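336aa long hypothetical dTDP-glucose 4,6-dehydratase (Pyrococcus horikoshii, PDB 2HUN) binds NAD in a Rossmann-type domain and is probably a dTDP-glucose 4,6-dehydratase, a lyase of nucleotide-sugar metabolism. Local coordinates at residues T106-E111 with L161-W165; R121-T127 with N172-C178; A226-V230 with I288-W294. All coordinates share one frame; numbering follows the deposited sequence.

Contact 1: residues T106-E111 with L161-W165; sequences TYTLLE and LVLGW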
loop_
_atom_site.group_PDB
_atom_site.type_symbol
_atom_site.label_atom_id
_atom_site.label_comp_id
_atom_site.label_asym_id
_atom_site.label_seq_id
_atom_site.Cartn_x
_atom_site.Cartn_y
_atom_site.Cartn_z
ATOM N N THR A 106 2.894 10.905 3.773
ATOM C CA THR A 106 3.855 10.503 2.757
ATOM C C THR A 106 3.436 11.047 1.391
ATOM O O THR A 106 4.273 11.497 0.611
ATOM C CB THR A 106 4.001 8.977 2.714
ATOM O OG1 THR A 106 4.454 8.518 3.995
ATOM C CG2 THR A 106 5.008 8.565 1.645
ATOM N N TYR A 107 2.138 11.006 1.120
ATOM C CA TYR A 107 1.573 11.528 -0.125
ATOM C C TYR A 107 1.963 13.000 -0.288
ATOM O O TYR A 107 2.429 13.420 -1.348
ATOM C CB TYR A 107 0.046 11.421 -0.085
ATOM C CG TYR A 107 -0.681 12.238 -1.141
ATOM C CD1 TYR A 107 -0.765 11.797 -2.465
ATOM C CD2 TYR A 107 -1.283 13.453 -0.811
ATOM C CE1 TYR A 107 -1.435 12.549 -3.436
ATOM C CE2 TYR A 107 -1.955 14.214 -1.775
ATOM C CZ TYR A 107 -2.028 13.755 -3.082
ATOM O OH TYR A 107 -2.703 14.492 -4.034
ATOM N N THR A 108 1.760 13.775 0.774
ATOM C CA THR A 108 2.068 15.202 0.767
ATOM C C THR A 108 3.546 15.465 0.490
ATOM O O THR A 108 3.896 16.382 -0.251
ATOM C CB THR A 108 1.690 15.857 2.112
ATOM O OG1 THR A 108 0.331 15.535 2.435
ATOM C CG2 THR A 108 1.832 17.375 2.023
ATOM N N LEU A 109 4.410 14.658 1.094
ATOM C CA LEU A 109 5.841 14.797 0.894
ATOM C C LEU A 109 6.170 14.489 -0.568
ATOM O O LEU A 109 6.953 15.203 -1.196
ATOM C CB LEU A 109 6.595 13.835 1.816
ATOM C CG LEU A 109 8.073 14.144 2.051
ATOM C CD1 LEU A 109 8.187 15.462 2.810
ATOM C CD2 LEU A 109 8.723 13.016 2.844
ATOM N N LEU A 110 5.570 13.428 -1.104
ATOM C CA LEU A 110 5.804 13.040 -2.496
ATOM C C LEU A 110 5.340 14.152 -3.437
ATOM O O LEU A 110 6.019 14.484 -4.405
ATOM C CB LEU A 110 5.072 11.725 -2.817
ATOM C CG LEU A 110 5.700 10.459 -2.210
ATOM C CD1 LEU A 110 4.777 9.255 -2.381
ATOM C CD2 LEU A 110 7.049 10.208 -2.874
ATOM N N GLU A 111 4.181 14.731 -3.152
ATOM C CA GLU A 111 3.673 15.805 -3.994
ATOM C C GLU A 111 4.595 17.014 -3.957
ATOM O O GLU A 111 4.902 17.592 -4.998
ATOM C CB GLU A 111 2.261 16.207 -3.561
ATOM C CG GLU A 111 1.158 15.311 -4.129
ATOM C CD GLU A 111 1.082 15.369 -5.652
ATOM O OE1 GLU A 111 1.813 14.617 -6.331
ATOM O OE2 GLU A 111 0.293 16.181 -6.171
ATOM N N LEU A 161 2.698 4.225 -2.619
ATOM C CA LEU A 161 2.643 5.557 -3.219
ATOM C C LEU A 161 4.042 5.975 -3.648
ATOM O O LEU A 161 4.231 6.510 -4.737
ATOM C CB LEU A 161 2.079 6.590 -2.233
ATOM C CG LEU A 161 0.663 6.340 -1.709
ATOM C CD1 LEU A 161 0.241 7.496 -0.807
ATOM C CD2 LEU A 161 -0.299 6.193 -2.869
ATOM N N VAL A 162 5.029 5.718 -2.796
ATOM C CA VAL A 162 6.400 6.075 -3.133
ATOM C C VAL A 162 6.864 5.381 -4.411
ATOM O O VAL A 162 7.486 6.006 -5.264
ATOM C CB VAL A 162 7.375 5.734 -1.987
ATOM C CG1 VAL A 162 8.807 5.961 -2.433
ATOM C CG2 VAL A 162 7.071 6.608 -0.785
ATOM N N LEU A 163 6.566 4.093 -4.546
ATOM C CA LEU A 163 6.964 3.349 -5.736
ATOM C C LEU A 163 6.309 3.955 -6.979
ATOM O O LEU A 163 6.961 4.160 -8.001
ATOM C CB LEU A 163 6.563 1.878 -5.596
ATOM C CG LEU A 163 7.312 1.062 -4.528
ATOM C CD1 LEU A 163 6.730 -0.343 -4.431
ATOM C CD2 LEU A 163 8.783 0.999 -4.877
ATOM N N GLY A 164 5.022 4.263 -6.869
ATOM C CA GLY A 164 4.283 4.830 -7.984
ATOM C C GLY A 164 4.724 6.217 -8.405
ATOM O O GLY A 164 4.939 6.471 -9.592
ATOM N N TRP A 165 4.843 7.119 -7.439
ATOM C CA TRP A 165 5.259 8.494 -7.715
ATOM C C TRP A 165 6.672 8.544 -8.296
ATOM O O TRP A 165 6.958 9.334 -9.193
ATOM C CB TRP A 165 5.190 9.330 -6.435
ATOM C CG TRP A 165 3.955 10.198 -6.325
ATOM C CD1 TRP A 165 3.915 11.562 -6.342
ATOM C CD2 TRP A 165 2.600 9.761 -6.144
ATOM N NE1 TRP A 165 2.626 12.004 -6.179
ATOM C CE2 TRP A 165 1.796 10.921 -6.054
ATOM C CE3 TRP A 165 1.987 8.504 -6.046
ATOM C CZ2 TRP A 165 0.410 10.863 -5.868
ATOM C CZ3 TRP A 165 0.608 8.445 -5.863
ATOM C CH2 TRP A 165 -0.165 9.621 -5.776
#

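Contact 2: residues R121-T127 with N172-C178; sequences RFVHVST and NASITRC. With NAD (nicotinamide-adenine-dinucleotide), chain C.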
loop_
_atom_site.group_PDB
_atom_site.type_symbol
_atom_site.label_atom_id
_atom_site.label_comp_id
_atom_site.label_asym_id
_atom_site.label_seq_id
_atom_site.Cartn_x
_atom_site.Cartn_y
_atom_site.Cartn_z
ATOM N N ARG A 121 17.055 13.891 -3.416
ATOM C CA ARG A 121 17.261 12.485 -3.075
ATOM C C ARG A 121 16.333 12.156 -1.910
ATOM O O ARG A 121 16.450 12.740 -0.837
ATOM C CB ARG A 121 18.721 12.244 -2.685
ATOM C CG ARG A 121 19.023 10.833 -2.178
ATOM C CD ARG A 121 18.627 9.755 -3.178
ATOM N NE ARG A 121 18.929 8.423 -2.661
ATOM C CZ ARG A 121 18.315 7.310 -3.048
ATOM N NH1 ARG A 121 17.356 7.362 -3.962
ATOM N NH2 ARG A 121 18.662 6.142 -2.519
ATOM N N PHE A 122 15.421 11.214 -2.124
ATOM C CA PHE A 122 14.437 10.839 -1.113
ATOM C C PHE A 122 14.548 9.404 -0.591
ATOM O O PHE A 122 14.597 8.458 -1.367
ATOM C CB PHE A 122 13.043 11.071 -1.703
ATOM C CG PHE A 122 11.911 10.642 -0.817
ATOM C CD1 PHE A 122 11.730 11.202 0.444
ATOM C CD2 PHE A 122 10.982 9.723 -1.276
ATOM C CE1 PHE A 122 10.627 10.850 1.229
ATOM C CE2 PHE A 122 9.886 9.366 -0.508
ATOM C CZ PHE A 122 9.703 9.929 0.749
ATOM N N VAL A 123 14.599 9.259 0.730
ATOM C CA VAL A 123 14.656 7.945 1.356
ATOM C C VAL A 123 13.428 7.802 2.252
ATOM O O VAL A 123 13.248 8.567 3.196
ATOM C CB VAL A 123 15.922 7.759 2.216
ATOM C CG1 VAL A 123 15.808 6.470 3.024
ATOM C CG2 VAL A 123 17.162 7.709 1.322
ATOM N N HIS A 124 12.586 6.825 1.931
ATOM C CA HIS A 124 11.358 6.537 2.677
ATOM C C HIS A 124 11.661 5.397 3.648
ATOM O O HIS A 124 12.001 4.284 3.220
ATOM C CB HIS A 124 10.261 6.108 1.692
ATOM C CG HIS A 124 8.944 5.790 2.330
ATOM N ND1 HIS A 124 8.125 6.755 2.872
ATOM C CD2 HIS A 124 8.283 4.617 2.466
ATOM C CE1 HIS A 124 7.013 6.192 3.309
ATOM N NE2 HIS A 124 7.084 4.894 3.074
ATOM N N VAL A 125 11.548 5.678 4.948
ATOM C CA VAL A 125 11.807 4.678 5.983
ATOM C C VAL A 125 10.527 3.894 6.321
ATOM O O VAL A 125 9.485 4.473 6.651
ATOM C CB VAL A 125 12.372 5.336 7.271
ATOM C CG1 VAL A 125 12.728 4.257 8.301
ATOM C CG2 VAL A 125 13.615 6.145 6.932
ATOM N N SER A 126 10.612 2.571 6.239
ATOM C CA SER A 126 9.455 1.730 6.506
ATOM C C SER A 126 9.795 0.588 7.469
ATOM O O SER A 126 10.896 0.553 8.035
ATOM C CB SER A 126 8.900 1.193 5.178
ATOM O OG SER A 126 7.614 0.622 5.334
ATOM N N THR A 127 8.869 -0.358 7.622
ATOM C CA THR A 127 9.035 -1.457 8.575
ATOM C C THR A 127 8.922 -2.894 8.073
ATOM O O THR A 127 8.260 -3.178 7.071
ATOM C CB THR A 127 8.015 -1.305 9.719
ATOM O OG1 THR A 127 8.081 -2.441 10.586
ATOM C CG2 THR A 127 6.621 -1.194 9.159
ATOM N N ASN A 172 14.094 10.445 -7.540
ATOM C CA ASN A 172 15.291 9.736 -7.100
ATOM C C ASN A 172 14.942 9.301 -5.684
ATOM O O ASN A 172 15.336 9.950 -4.716
ATOM C CB ASN A 172 16.498 10.678 -7.062
ATOM C CG ASN A 172 17.801 9.947 -6.796
ATOM O OD1 ASN A 172 17.806 8.817 -6.304
ATOM N ND2 ASN A 172 18.918 10.597 -7.111
ATOM N N ALA A 173 14.198 8.204 -5.569
ATOM C CA ALA A 173 13.758 7.731 -4.268
ATOM C C ALA A 173 13.928 6.241 -4.019
ATOM O O ALA A 173 13.717 5.426 -4.912
ATOM C CB ALA A 173 12.301 8.111 -4.070
ATOM N N SER A 174 14.315 5.901 -2.794
ATOM C CA SER A 174 14.472 4.509 -2.378
ATOM C C SER A 174 13.657 4.320 -1.100
ATOM O O SER A 174 13.293 5.294 -0.442
ATOM C CB SER A 174 15.934 4.165 -2.091
ATOM O OG SER A 174 16.719 4.211 -3.264
ATOM N N ILE A 175 13.374 3.065 -0.765
ATOM C CA ILE A 175 12.614 2.726 0.430
ATOM C C ILE A 175 13.453 1.778 1.278
ATOM O O ILE A 175 14.132 0.897 0.746
ATOM C CB ILE A 175 11.297 1.988 0.073
ATOM C CG1 ILE A 175 10.353 2.912 -0.700
ATOM C CG2 ILE A 175 10.624 1.470 1.341
ATOM C CD1 ILE A 175 9.158 2.178 -1.301
ATOM N N THR A 176 13.423 1.969 2.595
ATOM C CA THR A 176 14.140 1.074 3.494
ATOM C C THR A 176 13.131 0.394 4.427
ATOM O O THR A 176 12.099 0.981 4.778
ATOM C CB THR A 176 15.183 1.830 4.358
ATOM O OG1 THR A 176 14.533 2.864 5.109
ATOM C CG2 THR A 176 16.253 2.454 3.473
ATOM N N ARG A 177 13.423 -0.845 4.806
ATOM C CA ARG A 177 12.570 -1.596 5.722
ATOM C C ARG A 177 13.495 -2.291 6.713
ATOM O O ARG A 177 14.322 -3.129 6.332
ATOM C CB ARG A 177 11.715 -2.627 4.961
ATOM C CG ARG A 177 10.557 -2.016 4.170
ATOM C CD ARG A 177 9.904 -3.039 3.255
ATOM N NE ARG A 177 8.788 -2.487 2.486
ATOM C CZ ARG A 177 8.303 -3.063 1.387
ATOM N NH1 ARG A 177 8.847 -4.192 0.945
ATOM N NH2 ARG A 177 7.282 -2.522 0.735
ATOM N N CYS A 178 13.358 -1.942 7.986
ATOM C CA CYS A 178 14.215 -2.507 9.017
ATOM C C CYS A 178 13.450 -3.219 10.124
ATOM O O CYS A 178 12.252 -3.003 10.321
ATOM C CB CYS A 178 15.053 -1.397 9.648
ATOM S SG CYS A 178 14.029 -0.233 10.575
HETATM P PA NAD C . 8.985 7.474 17.209
HETATM O O1A NAD C . 7.583 7.209 17.567
HETATM O O2A NAD C . 10.030 7.467 18.272
HETATM O O5B NAD C . 9.030 8.918 16.513
HETATM C C5B NAD C . 8.215 9.283 15.390
HETATM C C4B NAD C . 8.515 10.774 15.183
HETATM O O4B NAD C . 7.796 11.274 14.038
HETATM C C3B NAD C . 8.054 11.616 16.407
HETATM O O3B NAD C . 9.076 12.556 16.779
HETATM C C2B NAD C . 6.734 12.241 15.921
HETATM O O2B NAD C . 6.345 13.468 16.539
HETATM C C1B NAD C . 6.981 12.379 14.418
HETATM N N9A NAD C . 5.750 12.366 13.598
HETATM C C8A NAD C . 4.765 11.449 13.581
HETATM N N7A NAD C . 3.838 11.814 12.698
HETATM C C5A NAD C . 4.214 12.962 12.141
HETATM C C6A NAD C . 3.661 13.831 11.160
HETATM N N6A NAD C . 2.504 13.602 10.554
HETATM N N1A NAD C . 4.401 14.993 10.837
HETATM C C2A NAD C . 5.624 15.259 11.472
HETATM N N3A NAD C . 6.142 14.440 12.397
HETATM C C4A NAD C . 5.446 13.319 12.716
HETATM O O3 NAD C . 9.368 6.260 16.257
HETATM P PN NAD C . 10.668 5.758 15.505
HETATM O O1N NAD C . 10.850 4.395 16.081
HETATM O O2N NAD C . 11.813 6.672 15.696
HETATM O O5D NAD C . 10.198 5.535 13.974
HETATM C C5D NAD C . 10.815 6.160 12.845
HETATM C C4D NAD C . 10.409 5.390 11.563
HETATM O O4D NAD C . 11.047 4.103 11.517
HETATM C C3D NAD C . 8.894 5.172 11.460
HETATM O O3D NAD C . 8.485 5.442 10.093
HETATM C C2D NAD C . 8.720 3.673 11.835
HETATM O O2D NAD C . 7.573 3.132 11.173
HETATM C C1D NAD C . 10.040 3.084 11.366
HETATM N N1N NAD C . 10.477 1.871 12.087
HETATM C C2N NAD C . 10.868 1.895 13.468
HETATM C C3N NAD C . 11.283 0.698 14.077
HETATM C C7N NAD C . 11.729 0.652 15.556
HETATM O O7N NAD C . 12.250 -0.385 15.988
HETATM N N7N NAD C . 11.563 1.721 16.325
HETATM C C4N NAD C . 11.309 -0.510 13.333
HETATM C C5N NAD C . 10.919 -0.514 11.978
HETATM C C6N NAD C . 10.503 0.668 11.343
HETATM O O HOH W 1 14.215 1.225 7.484
#

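Contact 3: residues A226-V230 with I288-W294; sequences AIELV and ITRDLKW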
loop_
_atom_site.group_PDB
_atom_site.type_symbol
_atom_site.label_atom_id
_atom_site.label_comp_id
_atom_site.label_asym_id
_atom_site.label_seq_id
_atom_site.Cartn_x
_atom_site.Cartn_y
_atom_site.Cartn_z
ATOM N N ALA A 226 23.031 2.253 7.649
ATOM C CA ALA A 226 22.380 1.700 6.469
ATOM C C ALA A 226 21.617 2.803 5.729
ATOM O O ALA A 226 21.714 2.913 4.512
ATOM C CB ALA A 226 21.421 0.577 6.869
ATOM N N ILE A 227 20.852 3.610 6.460
ATOM C CA ILE A 227 20.099 4.696 5.837
ATOM C C ILE A 227 21.056 5.636 5.099
ATOM O O ILE A 227 20.792 6.043 3.963
ATOM C CB ILE A 227 19.293 5.504 6.890
ATOM C CG1 ILE A 227 18.206 4.616 7.506
ATOM C CG2 ILE A 227 18.681 6.750 6.239
ATOM C CD1 ILE A 227 17.326 5.300 8.555
ATOM N N GLU A 228 22.166 5.975 5.746
ATOM C CA GLU A 228 23.162 6.855 5.145
ATOM C C GLU A 228 23.628 6.265 3.821
ATOM O O GLU A 228 23.687 6.956 2.800
ATOM C CB GLU A 228 24.370 7.021 6.077
ATOM C CG GLU A 228 25.567 7.727 5.425
ATOM C CD GLU A 228 26.761 7.897 6.358
ATOM O OE1 GLU A 228 27.127 6.928 7.058
ATOM O OE2 GLU A 228 27.346 8.999 6.379
ATOM N N LEU A 229 23.959 4.976 3.854
ATOM C CA LEU A 229 24.435 4.263 2.682
ATOM C C LEU A 229 23.392 4.287 1.567
ATOM O O LEU A 229 23.721 4.534 0.410
ATOM C CB LEU A 229 24.766 2.817 3.070
ATOM C CG LEU A 229 25.837 2.096 2.260
ATOM C CD1 LEU A 229 27.091 2.959 2.166
ATOM C CD2 LEU A 229 26.161 0.769 2.943
ATOM N N VAL A 230 22.138 4.017 1.922
ATOM C CA VAL A 230 21.047 4.017 0.956
ATOM C C VAL A 230 20.878 5.430 0.384
ATOM O O VAL A 230 20.643 5.596 -0.805
ATOM C CB VAL A 230 19.710 3.557 1.613
ATOM C CG1 VAL A 230 18.539 3.807 0.662
ATOM C CG2 VAL A 230 19.779 2.074 1.953
ATOM N N ILE A 288 20.830 -5.328 0.088
ATOM C CA ILE A 288 21.654 -4.215 0.518
ATOM C C ILE A 288 23.088 -4.668 0.771
ATOM O O ILE A 288 24.035 -3.910 0.554
ATOM C CB ILE A 288 21.043 -3.526 1.774
ATOM C CG1 ILE A 288 21.662 -2.138 1.948
ATOM C CG2 ILE A 288 21.257 -4.387 3.020
ATOM C CD1 ILE A 288 21.018 -1.310 3.051
ATOM N N THR A 289 23.259 -5.909 1.210
ATOM C CA THR A 289 24.600 -6.425 1.448
ATOM C C THR A 289 25.354 -6.491 0.127
ATOM O O THR A 289 26.457 -5.958 -0.002
ATOM C CB THR A 289 24.566 -7.847 2.053
ATOM O OG1 THR A 289 23.853 -7.826 3.292
ATOM C CG2 THR A 289 25.979 -8.359 2.288
ATOM N N ARG A 290 24.736 -7.142 -0.853
ATOM C CA ARG A 290 25.305 -7.332 -2.186
ATOM C C ARG A 290 25.573 -6.039 -2.950
ATOM O O ARG A 290 26.669 -5.838 -3.468
ATOM C CB ARG A 290 24.363 -8.210 -3.027
ATOM C CG ARG A 290 24.865 -8.562 -4.446
ATOM C CD ARG A 290 23.699 -9.042 -5.332
ATOM N NE ARG A 290 22.670 -8.006 -5.442
ATOM C CZ ARG A 290 21.360 -8.219 -5.365
ATOM N NH1 ARG A 290 20.882 -9.449 -5.184
ATOM N NH2 ARG A 290 20.523 -7.191 -5.432
ATOM N N ASP A 291 24.565 -5.179 -3.035
ATOM C CA ASP A 291 24.683 -3.930 -3.782
ATOM C C ASP A 291 25.432 -2.785 -3.101
ATOM O O ASP A 291 26.306 -2.170 -3.707
ATOM C CB ASP A 291 23.294 -3.429 -4.189
ATOM C CG ASP A 291 22.588 -4.372 -5.149
ATOM O OD1 ASP A 291 23.216 -5.342 -5.610
ATOM O OD2 ASP A 291 21.402 -4.137 -5.449
ATOM N N LEU A 292 25.102 -2.503 -1.843
ATOM C CA LEU A 292 25.738 -1.396 -1.142
ATOM C C LEU A 292 26.809 -1.794 -0.134
ATOM O O LEU A 292 27.383 -0.934 0.537
ATOM C CB LEU A 292 24.667 -0.553 -0.452
ATOM C CG LEU A 292 23.431 -0.217 -1.289
ATOM C CD1 LEU A 292 22.553 0.777 -0.527
ATOM C CD2 LEU A 292 23.848 0.353 -2.632
ATOM N N LYS A 293 27.075 -3.092 -0.020
ATOM C CA LYS A 293 28.089 -3.589 0.906
ATOM C C LYS A 293 27.820 -3.261 2.370
ATOM O O LYS A 293 28.755 -3.129 3.159
ATOM C CB LYS A 293 29.474 -3.059 0.519
ATOM C CG LYS A 293 30.106 -3.777 -0.658
ATOM C CD LYS A 293 29.244 -3.669 -1.895
ATOM C CE LYS A 293 29.819 -4.443 -3.076
ATOM N NZ LYS A 293 28.937 -4.246 -4.267
ATOM N N TRP A 294 26.549 -3.133 2.741
ATOM C CA TRP A 294 26.210 -2.847 4.130
ATOM C C TRP A 294 26.343 -4.087 5.013
ATOM O O TRP A 294 25.859 -5.160 4.659
ATOM C CB TRP A 294 24.775 -2.339 4.265
ATOM C CG TRP A 294 24.400 -2.143 5.714
ATOM C CD1 TRP A 294 24.801 -1.128 6.533
ATOM C CD2 TRP A 294 23.611 -3.023 6.524
ATOM N NE1 TRP A 294 24.313 -1.321 7.805
ATOM C CE2 TRP A 294 23.579 -2.477 7.827
ATOM C CE3 TRP A 294 22.928 -4.223 6.277
ATOM C CZ2 TRP A 294 22.892 -3.088 8.879
ATOM C CZ3 TRP A 294 22.245 -4.830 7.323
ATOM C CH2 TRP A 294 22.232 -4.260 8.609
#

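Contact 1: residues T106-E111 with L161-W165
Glu111 OE1 accepts the indole N-H of Trp165, with NE1 and OE1 2.7 Å apart. The bond is nearly straight, 173° at the hydrogen, and the oxygen lies in the indole plane. On the carboxylate the N-H arrives on the anti side, tilted from the carboxylate plane. A bend at chi2 turns the Glu111 chain back towards the indole. Its other oxygen, OE2, forms a salt bridge with Arg114, so the carboxylate is held from two directions and the charge is probably balanced.

The indole is also fixed by packing. Leu110 CB sits over the face of the five-membered ring, 4.1 Å from its centroid, a CH-pi contact. Tyr107 brings its CE1 to 3.5 Å from Trp165 CZ2. The two ring planes stand 85° apart.

Beyond the rings the interface is aliphatic. Leu110 CD1 reaches across to the backbone of Leu161 and Val162, 3.6 Å from Val162 N. Thr106 CG2 meets Val162 CG2 at 3.7 Å, the two side chains crossing at about a right angle. Thr106 OG1 turns to Asn102 O and His81 NE2 instead. Pro95 of the second subunit packs on Glu111 and Trp165, and Leu99 of the second subunit packs on Tyr107, so the contact borders the dimer interface.

The segment axes are 10.3 Å apart and run nearly parallel, at 19°. Helices 96-116 and 150-168 lie together on one side of the central parallel sheet, an arrangement characteristic of the Rossmann fold in the extended short-chain dehydrogenases.

Contact 2: residues R121-T127 with N172-C178
Strands 121-127 and 172-178 run parallel, with segment axes 4.5 Å apart at closest and inclined at 29°. Phe122 N donates to Asn172 O, and Ser174 N to Phe122 O. His124 N donates to Ser174 O, and Thr176 N to His124 O. The last of these bonds is Ser126 N to Thr176 O at 2.6 Å, more bent (138°). The strands stay paired as far as Thr127 and Cys178, though Ser126 O and Cys178 N are 3.5 Å apart.

Phe122, His124, Ala173 and Ile175 occupy one face of the sheet. Ala173 CB meets the edge of the Phe122 ring, 3.5 Å from CD2. His124 and Ile175 lie side by side and point the same way; His124 NE2 bonds to Ser158.

The pair belongs to the parallel sheet of the Rossmann domain, with helix 150-168 in the crossover between its strands. NAD lies at the C-terminal strand ends, as is usual in this fold. Ser126 O is 3.3 Å from C6N of the nicotinamide, and Cys178 SG 3.4 Å from C5N. Val125 CG1 approaches the ribose O4D.

At the other end Arg121 bends at chi2 (56°) and lays its guanidinium across the neighbouring strand. NH2 donates to Ser174 OG at 2.8 Å, with the oxygen near the guanidinium plane. NH1 makes a weak bond to Asn172 OD1. NE and NH2 also reach Leu231 O and Val230 O near the end of helix 220-233. Ser174 OG is also hydrogen-bonded to Glu235 O. With an alanine in place of Arg121, the carbonyls of Val230 and Leu231 would probably lose these donors, and Ser174 OG would keep Glu235 O but lose the guanidinium. Further along the Ser174 face, a water joins Thr176 OG1 (2.9 Å) and, weakly, Ser126 O.

Contact 3: residues A226-V230 with I288-W294
This is an apolar helix-to-helix contact beside the Rossmann sheet, with no hydrogen bond between the segments. Helix 220-233 packs on strands 172-182 and 239-242, and the end of helix 286-292 with its following turn lies against it. The segment axes approach to 11.6 Å and cross at 46°.

Ile288, Leu292 and Trp294 supply one side. Ile288 CD1 meets Val230 CG2 at 3.8 Å, the two side chains crossing at about a right angle. Leu292 CD1 packs on the same methyl. Leu229 has its CG anti to the backbone N (chi1 -152°), which carries CD2 in between Leu292 and Trp294. There CD2 is 3.9 Å from Leu292 CB and 3.7 Å from Trp294 CB.

Lys293 leaves the helix with positive phi, and Trp294 then comes back against helix 220-233. Its indole N-H makes a weak bond to Asp222 O. Ile242 of strand 239-242 packs on both Ala226 and Trp294. Ala226 lies over a face of the indole in a CH-pi contact, its CB 3.8 Å from the centroid of the five-membered ring and 18° off the ring normal.

Contact 2 lies between the other two. The helices of contact 1 cover the sheet face carrying Phe122 and His124: Leu109 CD2 is 3.3 Å from Phe122 CE1, and Thr106 CG2 3.5 Å from His124 CE1. Helix 220-233 of contact 3 covers the face carrying Ser174 and Thr176. There Ser174 CB is 3.8 Å from Val230 CG1, and Thr176 CG2 packs on Val230 CG2 at 3.9 Å. Contacts 1 and 3 do not touch, their centres being about 23 Å apart. Contact 2 reaches NAD directly. The side chain of Thr106 in contact 1 is about 8 Å from the bound NAD. The side chain of Ala226 in contact 3 is about 12 Å from the bound NAD.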